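Long-range contacts in glycinin A3B4 subunit (Glycine max, PDB 2D5F), which serves as an 11S seed storage globulin of soybean, probably laid down as a nitrogen reserve and assembled into hexamers: residues 65-70 / 145-150; 168-173 / 233-238; 372-377 / 437-442. All blocks are in the same frame, centred on the assembly; numbering follows the deposited sequence.

The three contacts follow one another along the chain, each closing before the next opens. Contact 1 joins strands 67-73 and 141-147 in one sheet of the first cupin range. Contact 2 lies at the margin of that same half, where the loop after strand 163-164 meets the run into strand 237-239; its centre is about 19 Å from that of contact 1, and L147 packs on H173. Contact 3 pairs strands 368-374 and 438-445 in the second cupin range, its centre about 24 Å from that of contact 1 and about 35 Å from that of contact 2. Packing of I70 on V442 joins contacts 1 and 3, so the two cupin halves meet sheet to sheet in this bicupin.

Contact 1 of 3, residues 65-70 / 145-150; sequences YPQMII and SLLDTS
Two donors grip Q67 OE1: the hydroxyl of S145, whose OG lies 2.9 Å from it, and NH1 of R50 on strand 46-52, which flanks the strand of S145. The serine reaches the amide oxygen on a lone pair, in the carbonyl plane, with a C=O...donor angle of 126°. Two bonds on one oxygen fix the turn of the amide. The Q67 chain is extended beyond CG, which brings the amide alongside the serine hydroxyl, while I69 CG1 closes on S145 OG at 3.5 Å from the same side of the sheet.

The backbones run antiparallel, their short axes 165° apart. M68 and L146 form the hydrogen-bonded pair: L146 N gives a nearly straight bond to M68 O (2.8 Å), and M68 N returns one to L146 O. Their side chains turn to the other side of the sheet, where both meet F444 of the second cupin half. Past the regular strands the pairing goes on with a longer bond from D148 N to P66 O (3.2 Å), just where D148 centres an inverse gamma turn and its OD2 is taken by N151.

At this end Y65 folds back over the partner segment. Its CG sits between the backbone N and the carbonyl carbon (chi1 40°), which lays the ring alongside T149. The methyl CG2 of T149 stands 4.0 Å from the ring centroid in a CH-pi contact over one face. L147 CB meets the ring obliquely at CE2 (3.7 Å), and R161 N holds the hydroxyl.

Every touching residue is buried. I69 lies close to the bound carbonate, and Q67 and S145 gather round R50 of its pocket: paired antiparallel strands of a cupin beta-barrel, with the Q67, I69, S145 and L147 side turned inward.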
ATOM      1  N   TYR B  65      16.887 -10.569  13.626  1.00 16.39           N
ATOM      2  CA  TYR B  65      15.480 -10.949  13.514  1.00 17.96           C
ATOM      3  C   TYR B  65      14.741 -10.214  14.615  1.00 13.11           C
ATOM      4  O   TYR B  65      15.351  -9.734  15.559  1.00 17.17           O
ATOM      5  CB  TYR B  65      15.291 -12.468  13.672  1.00 15.88           C
ATOM      6  CG  TYR B  65      16.160 -13.085  14.750  1.00 21.00           C
ATOM      7  CD1 TYR B  65      17.377 -13.694  14.429  1.00 17.15           C
ATOM      8  CD2 TYR B  65      15.789 -13.018  16.094  1.00 16.97           C
ATOM      9  CE1 TYR B  65      18.206 -14.222  15.419  1.00 16.40           C
ATOM     10  CE2 TYR B  65      16.610 -13.538  17.092  1.00 17.48           C
ATOM     11  CZ  TYR B  65      17.819 -14.137  16.747  1.00 15.63           C
ATOM     12  OH  TYR B  65      18.644 -14.633  17.737  1.00 22.97           O
ATOM     13  N   PRO B  66      13.419 -10.081  14.493  1.00 17.10           N
ATOM     14  CA  PRO B  66      12.761  -9.365  15.585  1.00 20.31           C
ATOM     15  C   PRO B  66      12.551 -10.237  16.814  1.00 20.46           C
ATOM     16  O   PRO B  66      12.605 -11.465  16.739  1.00 12.95           O
ATOM     17  CB  PRO B  66      11.453  -8.890  14.956  1.00 21.82           C
ATOM     18  CG  PRO B  66      11.174  -9.889  13.909  1.00 22.83           C
ATOM     19  CD  PRO B  66      12.526 -10.230  13.330  1.00 23.25           C
ATOM     20  N   GLN B  67      12.366  -9.580  17.955  1.00 22.69           N
ATOM     21  CA  GLN B  67      12.103 -10.270  19.210  1.00 21.62           C
ATOM     22  C   GLN B  67      10.851  -9.630  19.784  1.00 16.57           C
ATOM     23  O   GLN B  67      10.660  -8.416  19.674  1.00 18.82           O
ATOM     24  CB  GLN B  67      13.233 -10.066  20.228  1.00 18.72           C
ATOM     25  CG  GLN B  67      14.574 -10.676  19.877  1.00 26.82           C
ATOM     26  CD  GLN B  67      15.621 -10.399  20.949  1.00 23.76           C
ATOM     27  OE1 GLN B  67      15.451 -10.775  22.109  1.00 25.27           O
ATOM     28  NE2 GLN B  67      16.703  -9.732  20.562  1.00 24.61           N
ATOM     29  N   MET B  68       9.987 -10.448  20.365  1.00 19.13           N
ATOM     30  CA  MET B  68       8.794  -9.934  21.019  1.00 14.36           C
ATOM     31  C   MET B  68       8.972 -10.395  22.456  1.00 15.88           C
ATOM     32  O   MET B  68       9.055 -11.588  22.722  1.00 17.60           O
ATOM     33  CB  MET B  68       7.525 -10.520  20.427  1.00 17.79           C
ATOM     34  CG  MET B  68       6.284 -10.045  21.159  1.00 24.89           C
ATOM     35  SD  MET B  68       4.783 -10.464  20.292  1.00 23.43           S
ATOM     36  CE  MET B  68       4.509  -8.942  19.421  1.00 26.52           C
ATOM     37  N   ILE B  69       9.050  -9.441  23.374  1.00 18.66           N
ATOM     38  CA  ILE B  69       9.278  -9.748  24.776  1.00 22.60           C
ATOM     39  C   ILE B  69       8.111  -9.367  25.678  1.00 20.99           C
ATOM     40  O   ILE B  69       7.494  -8.316  25.506  1.00 23.76           O
ATOM     41  CB  ILE B  69      10.516  -8.994  25.282  1.00 15.51           C
ATOM     42  CG1 ILE B  69      11.674  -9.189  24.302  1.00 22.95           C
ATOM     43  CG2 ILE B  69      10.908  -9.484  26.670  1.00 22.31           C
ATOM     44  CD1 ILE B  69      12.838  -8.252  24.547  1.00 18.52           C
ATOM     45  N   ILE B  70       7.797 -10.236  26.630  1.00 19.36           N
ATOM     46  CA  ILE B  70       6.751  -9.926  27.587  1.00 19.95           C
ATOM     47  C   ILE B  70       7.430  -9.868  28.949  1.00 18.87           C
ATOM     48  O   ILE B  70       8.158 -10.783  29.330  1.00 20.67           O
ATOM     49  CB  ILE B  70       5.609 -10.974  27.611  1.00 21.44           C
ATOM     50  CG1 ILE B  70       4.537 -10.508  28.606  1.00 24.95           C
ATOM     51  CG2 ILE B  70       6.138 -12.353  27.976  1.00 25.46           C
ATOM     52  CD1 ILE B  70       3.262 -11.310  28.585  1.00 22.52           C
ATOM     53  N   SER B 145      11.440 -13.672  26.057  1.00 20.02           N
ATOM     54  CA  SER B 145      11.570 -13.222  24.686  1.00 23.29           C
ATOM     55  C   SER B 145      11.365 -14.279  23.614  1.00 20.90           C
ATOM     56  O   SER B 145      11.965 -15.348  23.650  1.00 21.65           O
ATOM     57  CB  SER B 145      12.943 -12.576  24.485  1.00 22.28           C
ATOM     58  OG  SER B 145      13.114 -12.197  23.133  1.00 25.17           O
ATOM     59  N   LEU B 146      10.498 -13.965  22.657  1.00 19.66           N
ATOM     60  CA  LEU B 146      10.253 -14.847  21.532  1.00 17.59           C
ATOM     61  C   LEU B 146      11.242 -14.375  20.465  1.00 19.49           C
ATOM     62  O   LEU B 146      11.147 -13.240  19.984  1.00 17.53           O
ATOM     63  CB  LEU B 146       8.811 -14.687  21.024  1.00 19.49           C
ATOM     64  CG  LEU B 146       8.299 -15.655  19.939  1.00 23.91           C
ATOM     65  CD1 LEU B 146       9.014 -15.419  18.597  1.00 19.08           C
ATOM     66  CD2 LEU B 146       8.504 -17.089  20.411  1.00 19.89           C
ATOM     67  N   LEU B 147      12.212 -15.227  20.138  1.00 16.40           N
ATOM     68  CA  LEU B 147      13.217 -14.913  19.123  1.00 21.99           C
ATOM     69  C   LEU B 147      12.712 -15.463  17.786  1.00 19.42           C
ATOM     70  O   LEU B 147      12.815 -16.657  17.515  1.00 19.99           O
ATOM     71  CB  LEU B 147      14.572 -15.548  19.479  1.00 17.90           C
ATOM     72  CG  LEU B 147      15.465 -14.910  20.562  1.00 21.83           C
ATOM     73  CD1 LEU B 147      14.728 -14.797  21.871  1.00 25.27           C
ATOM     74  CD2 LEU B 147      16.719 -15.758  20.750  1.00 20.77           C
ATOM     75  N   ASP B 148      12.158 -14.585  16.961  1.00 18.30           N
ATOM     76  CA  ASP B 148      11.610 -14.982  15.669  1.00 13.83           C
ATOM     77  C   ASP B 148      12.706 -15.227  14.624  1.00 19.98           C
ATOM     78  O   ASP B 148      12.813 -14.496  13.641  1.00 18.70           O
ATOM     79  CB  ASP B 148      10.630 -13.899  15.198  1.00 13.53           C
ATOM     80  CG  ASP B 148       9.833 -14.311  13.969  1.00 24.65           C
ATOM     81  OD1 ASP B 148       9.650 -15.528  13.741  1.00 21.14           O
ATOM     82  OD2 ASP B 148       9.378 -13.410  13.237  1.00 24.98           O
ATOM     83  N   THR B 149      13.502 -16.272  14.845  1.00 21.53           N
ATOM     84  CA  THR B 149      14.606 -16.634  13.955  1.00 20.48           C
ATOM     85  C   THR B 149      14.209 -16.925  12.505  1.00 23.82           C
ATOM     86  O   THR B 149      14.983 -16.666  11.590  1.00 25.55           O
ATOM     87  CB  THR B 149      15.366 -17.878  14.474  1.00 22.50           C
ATOM     88  OG1 THR B 149      14.425 -18.915  14.780  1.00 20.22           O
ATOM     89  CG2 THR B 149      16.177 -17.544  15.721  1.00 19.95           C
ATOM     90  N   SER B 150      13.015 -17.469  12.293  1.00 18.88           N
ATOM     91  CA  SER B 150      12.574 -17.795  10.944  1.00 21.90           C
ATOM     92  C   SER B 150      11.986 -16.602  10.194  1.00 21.15           C
ATOM     93  O   SER B 150      11.594 -16.730   9.039  1.00 19.87           O
ATOM     94  CB  SER B 150      11.541 -18.929  10.977  1.00 21.62           C
ATOM     95  OG  SER B 150      10.321 -18.510  11.576  1.00 21.84           O
TER

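Contact 2 of 3, residues 168-173 / 233-238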
ATOM      1  N   ASN B 168      32.010  -8.890  27.690  1.00 26.46           N
ATOM      2  CA  ASN B 168      32.599 -10.160  27.301  1.00 29.27           C
ATOM      3  C   ASN B 168      31.550 -11.197  27.676  1.00 32.08           C
ATOM      4  O   ASN B 168      31.585 -11.779  28.765  1.00 27.53           O
ATOM      5  CB  ASN B 168      33.889 -10.416  28.069  1.00 30.12           C
ATOM      6  CG  ASN B 168      34.430 -11.798  27.823  1.00 39.17           C
ATOM      7  OD1 ASN B 168      34.441 -12.274  26.687  1.00 34.78           O
ATOM      8  ND2 ASN B 168      34.888 -12.456  28.884  1.00 48.18           N
ATOM      9  N   PRO B 169      30.595 -11.443  26.767  1.00 30.82           N
ATOM     10  CA  PRO B 169      29.515 -12.402  27.001  1.00 25.58           C
ATOM     11  C   PRO B 169      29.867 -13.863  26.836  1.00 26.31           C
ATOM     12  O   PRO B 169      30.875 -14.210  26.233  1.00 30.96           O
ATOM     13  CB  PRO B 169      28.472 -11.975  25.979  1.00 34.09           C
ATOM     14  CG  PRO B 169      29.345 -11.637  24.784  1.00 25.46           C
ATOM     15  CD  PRO B 169      30.463 -10.816  25.435  1.00 23.07           C
ATOM     16  N   ASP B 170      29.018 -14.715  27.393  1.00 25.74           N
ATOM     17  CA  ASP B 170      29.155 -16.155  27.245  1.00 25.81           C
ATOM     18  C   ASP B 170      28.104 -16.468  26.171  1.00 33.73           C
ATOM     19  O   ASP B 170      27.177 -15.679  25.962  1.00 25.61           O
ATOM     20  CB  ASP B 170      28.793 -16.875  28.544  1.00 23.84           C
ATOM     21  CG  ASP B 170      29.945 -16.915  29.542  1.00 33.32           C
ATOM     22  OD1 ASP B 170      29.729 -17.415  30.664  1.00 30.64           O
ATOM     23  OD2 ASP B 170      31.061 -16.459  29.206  1.00 27.60           O
ATOM     24  N   ILE B 171      28.242 -17.602  25.492  1.00 32.94           N
ATOM     25  CA  ILE B 171      27.285 -17.984  24.456  1.00 32.46           C
ATOM     26  C   ILE B 171      25.917 -18.210  25.095  1.00 31.43           C
ATOM     27  O   ILE B 171      25.807 -18.903  26.110  1.00 28.98           O
ATOM     28  CB  ILE B 171      27.720 -19.283  23.751  1.00 38.34           C
ATOM     29  CG1 ILE B 171      29.117 -19.108  23.153  1.00 40.86           C
ATOM     30  CG2 ILE B 171      26.725 -19.640  22.645  1.00 38.92           C
ATOM     31  CD1 ILE B 171      29.185 -18.076  22.049  1.00 52.01           C
ATOM     32  N   GLU B 172      24.873 -17.630  24.510  1.00 23.90           N
ATOM     33  CA  GLU B 172      23.532 -17.790  25.063  1.00 24.11           C
ATOM     34  C   GLU B 172      22.797 -18.967  24.435  1.00 22.43           C
ATOM     35  O   GLU B 172      21.900 -19.549  25.045  1.00 26.63           O
ATOM     36  CB  GLU B 172      22.732 -16.494  24.885  1.00 27.38           C
ATOM     37  CG  GLU B 172      23.369 -15.332  25.616  1.00 24.54           C
ATOM     38  CD  GLU B 172      22.655 -14.011  25.414  1.00 24.84           C
ATOM     39  OE1 GLU B 172      23.222 -12.982  25.827  1.00 25.67           O
ATOM     40  OE2 GLU B 172      21.537 -13.993  24.858  1.00 28.07           O
ATOM     41  N   HIS B 173      23.187 -19.317  23.215  1.00 27.03           N
ATOM     42  CA  HIS B 173      22.580 -20.435  22.507  1.00 26.40           C
ATOM     43  C   HIS B 173      23.715 -21.354  22.092  1.00 28.87           C
ATOM     44  O   HIS B 173      24.144 -21.355  20.940  1.00 31.81           O
ATOM     45  CB  HIS B 173      21.796 -19.930  21.288  1.00 24.95           C
ATOM     46  CG  HIS B 173      20.813 -18.850  21.622  1.00 20.25           C
ATOM     47  ND1 HIS B 173      21.159 -17.516  21.659  1.00 30.82           N
ATOM     48  CD2 HIS B 173      19.516 -18.914  22.001  1.00 16.21           C
ATOM     49  CE1 HIS B 173      20.116 -16.803  22.050  1.00 21.54           C
ATOM     50  NE2 HIS B 173      19.107 -17.629  22.267  1.00 22.67           N
ATOM     51  N   GLU B 233      34.914  -9.442  33.307  1.00 30.67           N
ATOM     52  CA  GLU B 233      34.481 -10.789  33.665  1.00 30.10           C
ATOM     53  C   GLU B 233      33.048 -10.800  34.185  1.00 27.40           C
ATOM     54  O   GLU B 233      32.598 -11.787  34.761  1.00 31.27           O
ATOM     55  CB  GLU B 233      35.414 -11.370  34.736  1.00 38.14           C
ATOM     56  CG  GLU B 233      36.892 -11.303  34.374  1.00 46.83           C
ATOM     57  CD  GLU B 233      37.243 -12.123  33.141  1.00 51.91           C
ATOM     58  OE1 GLU B 233      38.362 -11.954  32.611  1.00 60.82           O
ATOM     59  OE2 GLU B 233      36.408 -12.945  32.702  1.00 57.95           O
ATOM     60  N   ARG B 234      32.328  -9.704  33.973  1.00 30.26           N
ATOM     61  CA  ARG B 234      30.952  -9.587  34.444  1.00 26.84           C
ATOM     62  C   ARG B 234      29.922 -10.287  33.551  1.00 29.45           C
ATOM     63  O   ARG B 234      28.830 -10.636  34.006  1.00 20.53           O
ATOM     64  CB  ARG B 234      30.580  -8.109  34.575  1.00 30.26           C
ATOM     65  CG  ARG B 234      31.474  -7.310  35.514  1.00 23.38           C
ATOM     66  CD  ARG B 234      31.145  -5.831  35.426  1.00 28.94           C
ATOM     67  NE  ARG B 234      31.407  -5.313  34.086  1.00 32.48           N
ATOM     68  CZ  ARG B 234      30.952  -4.152  33.628  1.00 35.47           C
ATOM     69  NH1 ARG B 234      30.205  -3.376  34.407  1.00 28.10           N
ATOM     70  NH2 ARG B 234      31.234  -3.770  32.387  1.00 27.45           N
ATOM     71  N   LYS B 235      30.286 -10.492  32.287  1.00 28.27           N
ATOM     72  CA  LYS B 235      29.413 -11.116  31.291  1.00 33.44           C
ATOM     73  C   LYS B 235      28.356 -10.116  30.807  1.00 31.15           C
ATOM     74  O   LYS B 235      28.409  -8.943  31.182  1.00 28.11           O
ATOM     75  CB  LYS B 235      28.777 -12.399  31.847  1.00 34.14           C
ATOM     76  CG  LYS B 235      29.834 -13.455  32.210  1.00 41.08           C
ATOM     77  CD  LYS B 235      29.229 -14.773  32.673  1.00 43.31           C
ATOM     78  CE  LYS B 235      30.289 -15.676  33.303  1.00 40.17           C
ATOM     79  NZ  LYS B 235      31.470 -15.890  32.414  1.00 43.59           N
ATOM     80  N   GLN B 236      27.411 -10.581  29.986  1.00 31.34           N
ATOM     81  CA  GLN B 236      26.381  -9.724  29.374  1.00 25.70           C
ATOM     82  C   GLN B 236      25.383  -8.930  30.227  1.00 27.06           C
ATOM     83  O   GLN B 236      24.731  -8.012  29.721  1.00 25.80           O
ATOM     84  CB  GLN B 236      25.601 -10.529  28.327  1.00 22.65           C
ATOM     85  CG  GLN B 236      25.086 -11.855  28.823  1.00 28.30           C
ATOM     86  CD  GLN B 236      25.956 -13.012  28.371  1.00 33.19           C
ATOM     87  OE1 GLN B 236      25.601 -13.745  27.445  1.00 30.72           O
ATOM     88  NE2 GLN B 236      27.106 -13.174  29.014  1.00 21.02           N
ATOM     89  N   ILE B 237      25.221  -9.292  31.492  1.00 22.46           N
ATOM     90  CA  ILE B 237      24.320  -8.546  32.366  1.00 25.15           C
ATOM     91  C   ILE B 237      25.150  -8.137  33.577  1.00 26.90           C
ATOM     92  O   ILE B 237      25.634  -8.986  34.330  1.00 29.74           O
ATOM     93  CB  ILE B 237      23.111  -9.384  32.833  1.00 26.53           C
ATOM     94  CG1 ILE B 237      22.256  -9.792  31.629  1.00 30.27           C
ATOM     95  CG2 ILE B 237      22.258  -8.567  33.796  1.00 27.42           C
ATOM     96  CD1 ILE B 237      21.002 -10.564  32.000  1.00 21.30           C
ATOM     97  N   VAL B 238      25.324  -6.836  33.746  1.00 21.74           N
ATOM     98  CA  VAL B 238      26.125  -6.319  34.840  1.00 30.22           C
ATOM     99  C   VAL B 238      25.312  -5.594  35.907  1.00 35.38           C
ATOM    100  O   VAL B 238      24.160  -5.211  35.682  1.00 34.11           O
ATOM    101  CB  VAL B 238      27.184  -5.349  34.303  1.00 25.94           C
ATOM    102  CG1 VAL B 238      27.970  -6.020  33.183  1.00 28.56           C
ATOM    103  CG2 VAL B 238      26.516  -4.071  33.811  1.00 22.17           C
TER
HETATM  104  O   HOH W   1      32.680 -11.628  31.049  1.00 28.93           O
HETATM  105  O   HOH W   2      31.233  -8.546  30.214  1.00 32.84           O
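The amide of Q236 is overlain by P169, whose CB lies 3.6 Å from Q236 CD and almost straight above the amide plane. D170 N and D170 O, by contrast, stand close to that plane, at the outer edge of the group. The E172 and Q236 side chains come from opposite directions, and E172 OE1 arrives near the amide plane, at its edge; the carboxylate and amide planes are 32° apart. An extended chain beyond CG brings the E172 carboxylate back toward Q236, and Y164 OH bonds to E172 OE1. Y164 also packs on P169 and Q236.

These residues tie the loop that leaves strand 163-164 to the lead-in of strand 237-239. Both strands pair with strand 56-62, so the contact closes one margin of a curled sheet of the first cupin half. No direct backbone hydrogen bond links the segments here, although P169 CA and K235 CA are 4.5 Å apart; instead, two waters bridge N168 and K235. One donates to N168 O and weakly accepts from K235 N; the other accepts from N168 N at 2.7 Å and donates weakly to K235 O. K235 CA meets N168 O directly in a CA-H...O contact of 3.4 Å, almost straight at 170°.

Further out, K235 crosses D170 to make a salt bridge. NZ lies 2.9 Å from D170 OD1, met on the syn side but tilted out of the carboxylate plane, and D170 OD2 is farther from NZ, at 3.3 Å. A bend at the last torsion of the lysine (chi4 -54°) turns NZ onto the acid. Q236 N, though buried, has no partner in the model. R234 carries V238 CG1 over the centre of one guanidinium face, and its NH2 bonds to N469 O of a neighbouring subunit.

Contact 3 of 3, residues 372-377 / 437-442; sequences VVLYRN and QGLEYV
V372 and Y441 form the tight part of this contact. The valine lies over one face of the tyrosine ring, offset toward the rim, with V372 CB 3.5 Å from Y441 CZ and both methyls near the hydroxyl end. It is a CH-pi contact: CB stands 22° off the ring normal. Y441 CG lies between its backbone N and carbonyl carbon (chi1 63°), which swings the ring back across the partner strand. Beside them L374 and L439 touch more loosely, CD1 of L374 to CD2 of L439 at 4.3 Å.

The backbone beneath is regular. The short strand axes run 175° apart, and two hydrogen-bonded pairs, V372 with Y441 and L374 with L439, contribute four bonds. The shortest, L374 N to L439 O at 2.7 Å, is nearly straight, as is V372 N to Y441 O (2.8 Å). E440 CA adds a CA-H...O contact to V372 O at 3.2 Å.

On the other side of the sheet the contact is sparser and more polar. V373 and E440 lie side by side, the valine methyls resting on the carboxylate stem, V373 CG2 to E440 CD at 4.0 Å. R396 takes E440 OE1 in a salt bridge and Y371 OH bonds to OE2, so the acid end is held from beyond the two segments. Beyond the strand ends the chain is exposed: R376 only skirts Q437 and bonds to E436 O. At G438, just after the corner at Q437, CA comes 3.3 Å from L374 O, a fit that leaves little room for a side chain.

A bound magnesium ion lies about 3 Å from the Y441 side chain. Strand 368-374 beside strand 438-445, in the order of this six-stranded antiparallel sheet, is the pairing of a cupin barrel.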
ATOM      1  N   VAL B 372      -3.998 -14.529  27.697  1.00 19.28           N
ATOM      2  CA  VAL B 372      -5.205 -15.212  28.117  1.00 18.82           C
ATOM      3  C   VAL B 372      -5.229 -15.480  29.616  1.00 24.76           C
ATOM      4  O   VAL B 372      -4.234 -15.924  30.198  1.00 21.05           O
ATOM      5  CB  VAL B 372      -5.341 -16.560  27.371  1.00 22.05           C
ATOM      6  CG1 VAL B 372      -6.597 -17.286  27.819  1.00 18.98           C
ATOM      7  CG2 VAL B 372      -5.380 -16.313  25.852  1.00 23.02           C
ATOM      8  N   VAL B 373      -6.372 -15.196  30.231  1.00 24.02           N
ATOM      9  CA  VAL B 373      -6.555 -15.449  31.655  1.00 23.52           C
ATOM     10  C   VAL B 373      -7.806 -16.300  31.815  1.00 22.92           C
ATOM     11  O   VAL B 373      -8.902 -15.878  31.449  1.00 20.87           O
ATOM     12  CB  VAL B 373      -6.744 -14.149  32.460  1.00 24.59           C
ATOM     13  CG1 VAL B 373      -7.008 -14.485  33.924  1.00 31.48           C
ATOM     14  CG2 VAL B 373      -5.507 -13.271  32.336  1.00 23.16           C
ATOM     15  N   LEU B 374      -7.631 -17.513  32.329  1.00 23.17           N
ATOM     16  CA  LEU B 374      -8.752 -18.415  32.558  1.00 24.55           C
ATOM     17  C   LEU B 374      -8.908 -18.592  34.055  1.00 27.60           C
ATOM     18  O   LEU B 374      -7.936 -18.851  34.768  1.00 25.30           O
ATOM     19  CB  LEU B 374      -8.510 -19.774  31.896  1.00 25.97           C
ATOM     20  CG  LEU B 374      -8.503 -19.789  30.360  1.00 24.35           C
ATOM     21  CD1 LEU B 374      -8.114 -21.179  29.854  1.00 20.28           C
ATOM     22  CD2 LEU B 374      -9.875 -19.382  29.840  1.00 27.25           C
ATOM     23  N   TYR B 375     -10.131 -18.415  34.536  1.00 30.16           N
ATOM     24  CA  TYR B 375     -10.399 -18.569  35.951  1.00 31.75           C
ATOM     25  C   TYR B 375     -10.624 -20.051  36.207  1.00 34.39           C
ATOM     26  O   TYR B 375     -10.680 -20.848  35.264  1.00 29.29           O
ATOM     27  CB  TYR B 375     -11.635 -17.758  36.348  1.00 28.97           C
ATOM     28  CG  TYR B 375     -11.561 -16.307  35.929  1.00 27.28           C
ATOM     29  CD1 TYR B 375     -10.423 -15.540  36.187  1.00 27.46           C
ATOM     30  CD2 TYR B 375     -12.628 -15.698  35.278  1.00 28.00           C
ATOM     31  CE1 TYR B 375     -10.351 -14.200  35.802  1.00 21.65           C
ATOM     32  CE2 TYR B 375     -12.567 -14.359  34.892  1.00 28.64           C
ATOM     33  CZ  TYR B 375     -11.429 -13.619  35.157  1.00 24.77           C
ATOM     34  OH  TYR B 375     -11.386 -12.294  34.791  1.00 28.75           O
ATOM     35  N   ARG B 376     -10.743 -20.413  37.481  1.00 36.71           N
ATOM     36  CA  ARG B 376     -10.953 -21.799  37.883  1.00 31.00           C
ATOM     37  C   ARG B 376     -12.006 -22.462  37.007  1.00 23.85           C
ATOM     38  O   ARG B 376     -13.141 -21.994  36.916  1.00 28.01           O
ATOM     39  CB  ARG B 376     -11.377 -21.848  39.357  1.00 38.23           C
ATOM     40  CG  ARG B 376     -11.420 -23.238  39.976  1.00 44.80           C
ATOM     41  CD  ARG B 376     -11.820 -23.144  41.447  1.00 56.90           C
ATOM     42  NE  ARG B 376     -12.055 -24.449  42.065  1.00 66.55           N
ATOM     43  CZ  ARG B 376     -11.098 -25.291  42.453  1.00 75.51           C
ATOM     44  NH1 ARG B 376      -9.820 -24.976  42.293  1.00 72.94           N
ATOM     45  NH2 ARG B 376     -11.421 -26.455  43.004  1.00 75.56           N
ATOM     46  N   ASN B 377     -11.610 -23.550  36.354  1.00 24.26           N
ATOM     47  CA  ASN B 377     -12.493 -24.308  35.478  1.00 29.01           C
ATOM     48  C   ASN B 377     -12.899 -23.576  34.202  1.00 26.41           C
ATOM     49  O   ASN B 377     -13.674 -24.102  33.402  1.00 28.90           O
ATOM     50  CB  ASN B 377     -13.744 -24.737  36.243  1.00 33.03           C
ATOM     51  CG  ASN B 377     -13.423 -25.649  37.403  1.00 39.93           C
ATOM     52  OD1 ASN B 377     -12.756 -26.667  37.234  1.00 42.15           O
ATOM     53  ND2 ASN B 377     -13.892 -25.290  38.592  1.00 50.16           N
ATOM     54  N   GLN B 437      -6.156 -23.080  40.529  1.00 36.52           N
ATOM     55  CA  GLN B 437      -5.749 -21.694  40.767  1.00 35.98           C
ATOM     56  C   GLN B 437      -5.881 -20.837  39.516  1.00 33.02           C
ATOM     57  O   GLN B 437      -5.420 -19.697  39.486  1.00 30.29           O
ATOM     58  CB  GLN B 437      -4.296 -21.642  41.259  1.00 47.55           C
ATOM     59  CG  GLN B 437      -4.008 -22.519  42.479  1.00 55.66           C
ATOM     60  CD  GLN B 437      -4.920 -22.208  43.651  1.00 56.19           C
ATOM     61  OE1 GLN B 437      -4.906 -21.097  44.184  1.00 60.15           O
ATOM     62  NE2 GLN B 437      -5.726 -23.190  44.058  1.00 59.93           N
ATOM     63  N   GLY B 438      -6.523 -21.381  38.492  1.00 26.80           N
ATOM     64  CA  GLY B 438      -6.679 -20.636  37.260  1.00 26.89           C
ATOM     65  C   GLY B 438      -5.461 -20.837  36.383  1.00 21.98           C
ATOM     66  O   GLY B 438      -4.547 -21.586  36.731  1.00 21.70           O
ATOM     67  N   LEU B 439      -5.448 -20.163  35.240  1.00 21.97           N
ATOM     68  CA  LEU B 439      -4.346 -20.272  34.294  1.00 24.59           C
ATOM     69  C   LEU B 439      -4.178 -18.980  33.509  1.00 24.98           C
ATOM     70  O   LEU B 439      -5.156 -18.416  33.032  1.00 26.95           O
ATOM     71  CB  LEU B 439      -4.610 -21.411  33.309  1.00 24.18           C
ATOM     72  CG  LEU B 439      -3.623 -21.514  32.140  1.00 24.31           C
ATOM     73  CD1 LEU B 439      -2.290 -22.071  32.626  1.00 16.84           C
ATOM     74  CD2 LEU B 439      -4.210 -22.409  31.070  1.00 24.37           C
ATOM     75  N   GLU B 440      -2.935 -18.522  33.383  1.00 23.91           N
ATOM     76  CA  GLU B 440      -2.637 -17.309  32.629  1.00 26.47           C
ATOM     77  C   GLU B 440      -1.454 -17.591  31.719  1.00 24.22           C
ATOM     78  O   GLU B 440      -0.495 -18.250  32.123  1.00 21.60           O
ATOM     79  CB  GLU B 440      -2.250 -16.146  33.544  1.00 22.90           C
ATOM     80  CG  GLU B 440      -3.279 -15.740  34.565  1.00 30.29           C
ATOM     81  CD  GLU B 440      -2.967 -14.387  35.169  1.00 26.36           C
ATOM     82  OE1 GLU B 440      -3.559 -14.056  36.211  1.00 33.28           O
ATOM     83  OE2 GLU B 440      -2.140 -13.645  34.594  1.00 32.39           O
ATOM     84  N   TYR B 441      -1.512 -17.076  30.499  1.00 18.04           N
ATOM     85  CA  TYR B 441      -0.414 -17.275  29.579  1.00 18.97           C
ATOM     86  C   TYR B 441      -0.431 -16.290  28.422  1.00 21.15           C
ATOM     87  O   TYR B 441      -1.454 -15.676  28.112  1.00 20.96           O
ATOM     88  CB  TYR B 441      -0.435 -18.703  29.019  1.00 18.20           C
ATOM     89  CG  TYR B 441      -1.657 -19.044  28.195  1.00 22.17           C
ATOM     90  CD1 TYR B 441      -2.800 -19.585  28.786  1.00 17.52           C
ATOM     91  CD2 TYR B 441      -1.666 -18.838  26.816  1.00 19.29           C
ATOM     92  CE1 TYR B 441      -3.919 -19.919  28.021  1.00 18.89           C
ATOM     93  CE2 TYR B 441      -2.775 -19.166  26.042  1.00 19.16           C
ATOM     94  CZ  TYR B 441      -3.894 -19.707  26.645  1.00 19.37           C
ATOM     95  OH  TYR B 441      -4.972 -20.047  25.861  1.00 17.83           O
ATOM     96  N   VAL B 442       0.728 -16.127  27.801  1.00 20.60           N
ATOM     97  CA  VAL B 442       0.836 -15.270  26.637  1.00 20.73           C
ATOM     98  C   VAL B 442       1.011 -16.259  25.497  1.00 22.41           C
ATOM     99  O   VAL B 442       1.506 -17.371  25.706  1.00 21.62           O
ATOM    100  CB  VAL B 442       2.075 -14.341  26.696  1.00 16.10           C
ATOM    101  CG1 VAL B 442       3.356 -15.167  26.809  1.00 18.86           C
ATOM    102  CG2 VAL B 442       2.127 -13.476  25.441  1.00 22.53           C
TER